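Local atomic coordinates of ricin B-related lectin (Polyporus squamosus, PDB entry 5MUA), a protein that binds galactose and calcium ions and combines a ricin-type lectin with a papain-like protease activated by calcium. Residues B[148-160]-B[171-183]. Residues are numbered along the deposited sequence; the frame is centred on the assembly and turned at random.
With CA (calcium ion), chain E; CA (calcium ion), chain D; E64 (N-[N-[1-hydroxycarboxyethyl-carbonyl]leucylamino-butyl]-guanidine), chain F.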
# COMPACT_ATOMS: atom_id res chain seq x y z
N LYS B 148 -11.39 25.77 4.10
CA LYS B 148 -10.18 25.05 3.68
C LYS B 148 -10.31 23.62 4.11
O LYS B 148 -10.68 23.35 5.23
CB LYS B 148 -8.94 25.63 4.30
CG LYS B 148 -7.67 25.09 3.63
CD LYS B 148 -6.41 25.79 4.13
CE LYS B 148 -6.16 25.49 5.62
NZ LYS B 148 -4.90 26.17 6.06
N LEU B 149 -10.05 22.71 3.19
CA LEU B 149 -10.15 21.27 3.43
C LEU B 149 -8.80 20.61 3.27
O LEU B 149 -8.72 19.37 3.32
CB LEU B 149 -11.13 20.70 2.43
CG LEU B 149 -12.49 21.41 2.45
CD1 LEU B 149 -13.35 20.83 1.38
CD2 LEU B 149 -13.22 21.27 3.78
N SER B 150 -7.75 21.37 2.97
CA SER B 150 -6.40 20.86 2.72
C SER B 150 -5.40 21.29 3.79
O SER B 150 -5.66 22.22 4.56
CB SER B 150 -5.85 21.38 1.36
OG SER B 150 -5.99 22.77 1.28
N GLN B 151 -4.28 20.56 3.85
CA GLN B 151 -3.14 20.86 4.66
C GLN B 151 -1.91 20.65 3.82
O GLN B 151 -1.89 19.77 2.99
CB GLN B 151 -3.07 19.94 5.87
CG GLN B 151 -4.17 20.16 6.83
CD GLN B 151 -3.94 21.41 7.66
OE1 GLN B 151 -3.24 21.37 8.67
NE2 GLN B 151 -4.47 22.55 7.21
N THR B 152 -0.92 21.51 4.00
CA THR B 152 0.39 21.26 3.41
C THR B 152 1.13 20.14 4.12
O THR B 152 0.78 19.71 5.23
CB THR B 152 1.28 22.51 3.37
OG1 THR B 152 1.70 22.84 4.69
CG2 THR B 152 0.52 23.71 2.73
N GLY B 153 2.11 19.60 3.41
CA GLY B 153 3.02 18.63 4.03
C GLY B 153 3.57 19.20 5.31
O GLY B 153 3.53 18.53 6.34
N ALA B 154 4.07 20.45 5.27
CA ALA B 154 4.66 21.08 6.48
C ALA B 154 3.58 21.19 7.55
O ALA B 154 3.85 20.96 8.72
CB ALA B 154 5.29 22.48 6.16
N ASN B 155 2.37 21.59 7.17
CA ASN B 155 1.27 21.66 8.17
C ASN B 155 1.06 20.31 8.90
O ASN B 155 0.93 20.28 10.13
CB ASN B 155 -0.11 21.94 7.58
CG ASN B 155 -0.29 23.32 7.01
OD1 ASN B 155 -1.14 23.46 6.16
ND2 ASN B 155 0.45 24.33 7.49
N VAL B 156 0.94 19.21 8.15
CA VAL B 156 0.67 17.89 8.75
C VAL B 156 1.90 17.47 9.62
O VAL B 156 1.73 16.98 10.74
CB VAL B 156 0.28 16.83 7.68
CG1 VAL B 156 0.08 15.51 8.36
CG2 VAL B 156 -0.95 17.21 6.87
N HIS B 157 3.11 17.69 9.14
CA HIS B 157 4.32 17.36 9.92
C HIS B 157 4.31 18.04 11.30
O HIS B 157 4.52 17.36 12.34
CB HIS B 157 5.58 17.65 9.11
CG HIS B 157 6.86 17.45 9.88
ND1 HIS B 157 7.30 16.22 10.31
CD2 HIS B 157 7.81 18.34 10.27
CE1 HIS B 157 8.47 16.34 10.91
NE2 HIS B 157 8.80 17.63 10.91
N ALA B 158 4.01 19.34 11.31
CA ALA B 158 3.90 20.05 12.55
C ALA B 158 2.83 19.46 13.45
O ALA B 158 3.05 19.22 14.64
CB ALA B 158 3.67 21.54 12.33
N THR B 159 1.67 19.21 12.89
CA THR B 159 0.61 18.59 13.62
C THR B 159 1.06 17.26 14.25
O THR B 159 0.87 17.00 15.46
CB THR B 159 -0.60 18.43 12.69
OG1 THR B 159 -1.14 19.76 12.54
CG2 THR B 159 -1.66 17.56 13.29
N LEU B 160 1.71 16.47 13.43
CA LEU B 160 2.16 15.14 13.83
C LEU B 160 3.19 15.24 14.95
O LEU B 160 3.05 14.58 15.99
CB LEU B 160 2.75 14.45 12.62
CG LEU B 160 3.33 13.09 12.82
CD1 LEU B 160 2.29 12.09 13.32
CD2 LEU B 160 3.93 12.67 11.51
N LYS B 171 10.35 8.81 14.06
CA LYS B 171 10.71 9.45 12.77
C LYS B 171 9.58 9.30 11.78
O LYS B 171 8.92 8.27 11.71
CB LYS B 171 11.92 8.77 12.15
CG LYS B 171 13.17 8.62 13.02
CD LYS B 171 13.99 9.90 13.14
CE LYS B 171 15.29 9.66 13.92
NZ LYS B 171 15.06 9.88 15.37
N SER B 172 9.36 10.34 10.99
CA SER B 172 8.38 10.31 9.99
C SER B 172 8.98 10.81 8.68
O SER B 172 10.03 11.49 8.67
CB SER B 172 7.20 11.18 10.40
OG SER B 172 7.63 12.49 10.64
N TYR B 173 8.26 10.47 7.61
CA TYR B 173 8.68 10.73 6.23
C TYR B 173 7.48 11.23 5.45
O TYR B 173 6.40 10.66 5.55
CB TYR B 173 9.21 9.44 5.67
CG TYR B 173 10.37 8.90 6.50
CD1 TYR B 173 11.67 9.43 6.36
CD2 TYR B 173 10.15 7.98 7.48
CE1 TYR B 173 12.71 8.96 7.13
CE2 TYR B 173 11.17 7.55 8.29
CZ TYR B 173 12.44 8.04 8.09
OH TYR B 173 13.44 7.58 8.91
N LEU B 174 7.67 12.30 4.68
CA LEU B 174 6.61 12.98 4.01
C LEU B 174 6.71 12.61 2.54
O LEU B 174 7.83 12.52 2.02
CB LEU B 174 6.83 14.52 4.22
CG LEU B 174 6.23 15.55 3.28
CD1 LEU B 174 4.76 15.60 3.68
CD2 LEU B 174 6.83 16.95 3.42
N SER B 175 5.56 12.43 1.89
CA SER B 175 5.42 12.00 0.52
C SER B 175 5.07 13.09 -0.50
O SER B 175 5.56 13.05 -1.61
CB SER B 175 4.37 10.89 0.45
OG SER B 175 4.75 9.86 1.33
N ASP B 176 4.19 14.01 -0.12
CA ASP B 176 3.58 14.98 -1.01
C ASP B 176 3.55 16.35 -0.36
O ASP B 176 3.91 16.50 0.78
CB ASP B 176 2.18 14.52 -1.40
CG ASP B 176 2.22 13.18 -2.18
OD1 ASP B 176 2.81 13.15 -3.28
OD2 ASP B 176 1.65 12.19 -1.69
N GLY B 177 3.18 17.33 -1.15
CA GLY B 177 3.16 18.72 -0.70
C GLY B 177 1.83 19.27 -0.22
O GLY B 177 1.83 20.16 0.63
N LEU B 178 0.72 18.84 -0.82
CA LEU B 178 -0.58 19.39 -0.53
C LEU B 178 -1.51 18.23 -0.37
O LEU B 178 -1.58 17.36 -1.25
CB LEU B 178 -1.08 20.25 -1.70
CG LEU B 178 -2.46 20.89 -1.47
CD1 LEU B 178 -2.44 21.87 -0.29
CD2 LEU B 178 -3.00 21.55 -2.77
N TYR B 179 -2.16 18.18 0.78
CA TYR B 179 -3.06 17.07 1.09
C TYR B 179 -4.53 17.48 1.20
O TYR B 179 -4.84 18.44 1.91
CB TYR B 179 -2.65 16.46 2.42
CG TYR B 179 -1.36 15.73 2.36
CD1 TYR B 179 -1.31 14.44 1.95
CD2 TYR B 179 -0.13 16.40 2.60
CE1 TYR B 179 -0.11 13.74 1.85
CE2 TYR B 179 1.08 15.70 2.58
CZ TYR B 179 1.07 14.36 2.18
OH TYR B 179 2.24 13.67 2.10
N LEU B 180 -5.41 16.68 0.63
CA LEU B 180 -6.85 16.70 0.95
C LEU B 180 -7.09 15.92 2.23
O LEU B 180 -6.59 14.80 2.40
CB LEU B 180 -7.74 16.15 -0.14
CG LEU B 180 -9.25 16.02 0.16
CD1 LEU B 180 -9.77 17.46 0.37
CD2 LEU B 180 -9.93 15.38 -1.06
N VAL B 181 -7.82 16.52 3.13
CA VAL B 181 -8.20 15.87 4.39
C VAL B 181 -9.57 15.27 4.11
O VAL B 181 -10.55 15.97 3.81
CB VAL B 181 -8.27 16.88 5.57
CG1 VAL B 181 -8.87 16.26 6.82
CG2 VAL B 181 -6.91 17.49 5.87
N LEU B 182 -9.67 13.94 4.24
CA LEU B 182 -10.91 13.24 3.99
C LEU B 182 -11.84 13.29 5.17
O LEU B 182 -11.39 13.41 6.31
CB LEU B 182 -10.61 11.75 3.73
CG LEU B 182 -9.73 11.60 2.47
CD1 LEU B 182 -9.30 10.15 2.43
CD2 LEU B 182 -10.45 11.99 1.18
N THR B 183 -13.12 13.06 4.89
CA THR B 183 -14.10 12.88 5.95
C THR B 183 -14.11 11.44 6.41
O THR B 183 -13.63 10.51 5.73
CB THR B 183 -15.53 13.18 5.47
OG1 THR B 183 -15.91 12.28 4.43
CG2 THR B 183 -15.67 14.67 4.93
CA CA E . 5.00 12.68 -3.89
CA CA D . 1.61 10.87 -3.81
C1 E64 F . 8.37 10.72 -8.50
O1 E64 F . 9.34 10.48 -9.24
O2 E64 F . 7.19 10.64 -8.86
C2 E64 F . 8.67 10.97 -7.04
C3 E64 F . 7.86 12.21 -6.61
O3 E64 F . 8.55 13.29 -7.35
C4 E64 F . 8.01 12.49 -5.16
O4 E64 F . 7.10 12.42 -4.36
N1 E64 F . 9.18 12.89 -4.77
C6 E64 F . 9.64 13.32 -3.47
C7 E64 F . 10.16 12.28 -2.48
C8 E64 F . 9.64 10.85 -2.59
C9 E64 F . 8.38 10.90 -1.70
C10 E64 F . 10.75 9.98 -2.01
C11 E64 F . 10.12 14.77 -3.23
O5 E64 F . 11.05 15.06 -3.98
N2 E64 F . 9.63 15.61 -2.27
C12 E64 F . 8.41 15.51 -1.45
C13 E64 F . 8.47 14.65 -0.20
C14 E64 F . 8.91 15.45 0.97
C15 E64 F . 10.39 15.62 1.00
N3 E64 F . 10.79 15.48 2.36
C16 E64 F . 10.66 16.50 3.18
N4 E64 F . 10.71 16.34 4.48
N5 E64 F . 10.41 17.68 2.64
O HOH W 1 -0.20 10.04 -2.54
O HOH W 2 5.48 15.02 -4.18
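Q151 O takes the N-H of Y179 at 2.7 Å, and Q151 N gives its own hydrogen to Y179 O. These two bonds make the central hydrogen-bonded pair of an antiparallel bridge between strands 150-152 and 178-180, joining strand 7-13 of the ricin-type β-trefoil lectin, which pairs with 144-152, to strand 233-243 of the papain-like part, which pairs with 178-180. V181 N to L149 O extends the pairing at one end. At the other, G153 N reaches G177 O at 2.8 Å, standing 57° above the plane of that carbonyl, where segment 148-160 leaves its strand for helix 153-162. T152 and N155 close this helix start with a capping box, each side chain holding the other's backbone N.

The Q151 and Y179 side chains share one face of the sheet. Q151 CG lies beside V181 CG2, and a bend in the chain (chi2 -76°) turns the amide back so that NE2 donates to S150 O at 2.9 Å. The Y179 ring presents its CD2-CE2 edge to Q151 O and G153 N, both near its plane, while its hydroxyl accepts the N-H of D176 at 3.0 Å. On the opposite face, S150 CB meets L178 CD1, and S150 OG accepts from I8 N on the lectin strand 7-13.

L174 is wedged between G153 and E64, the inhibitor that the second subunit holds. With CG roughly opposite the backbone N (chi1 158°), CD1 packs on G153 CA at 3.5 Å, while CD2 touches the butyl chain of E64. Beyond it, S175 O and D176 help to form the calcium sites together with E204, D207, D209 and D210 of the second subunit, water and, at one ion, E64. D176 OD1 bridges both ions, 2.3 Å from the calcium that also holds E64 O4 and 2.6 Å from the one that also takes D176 OD2.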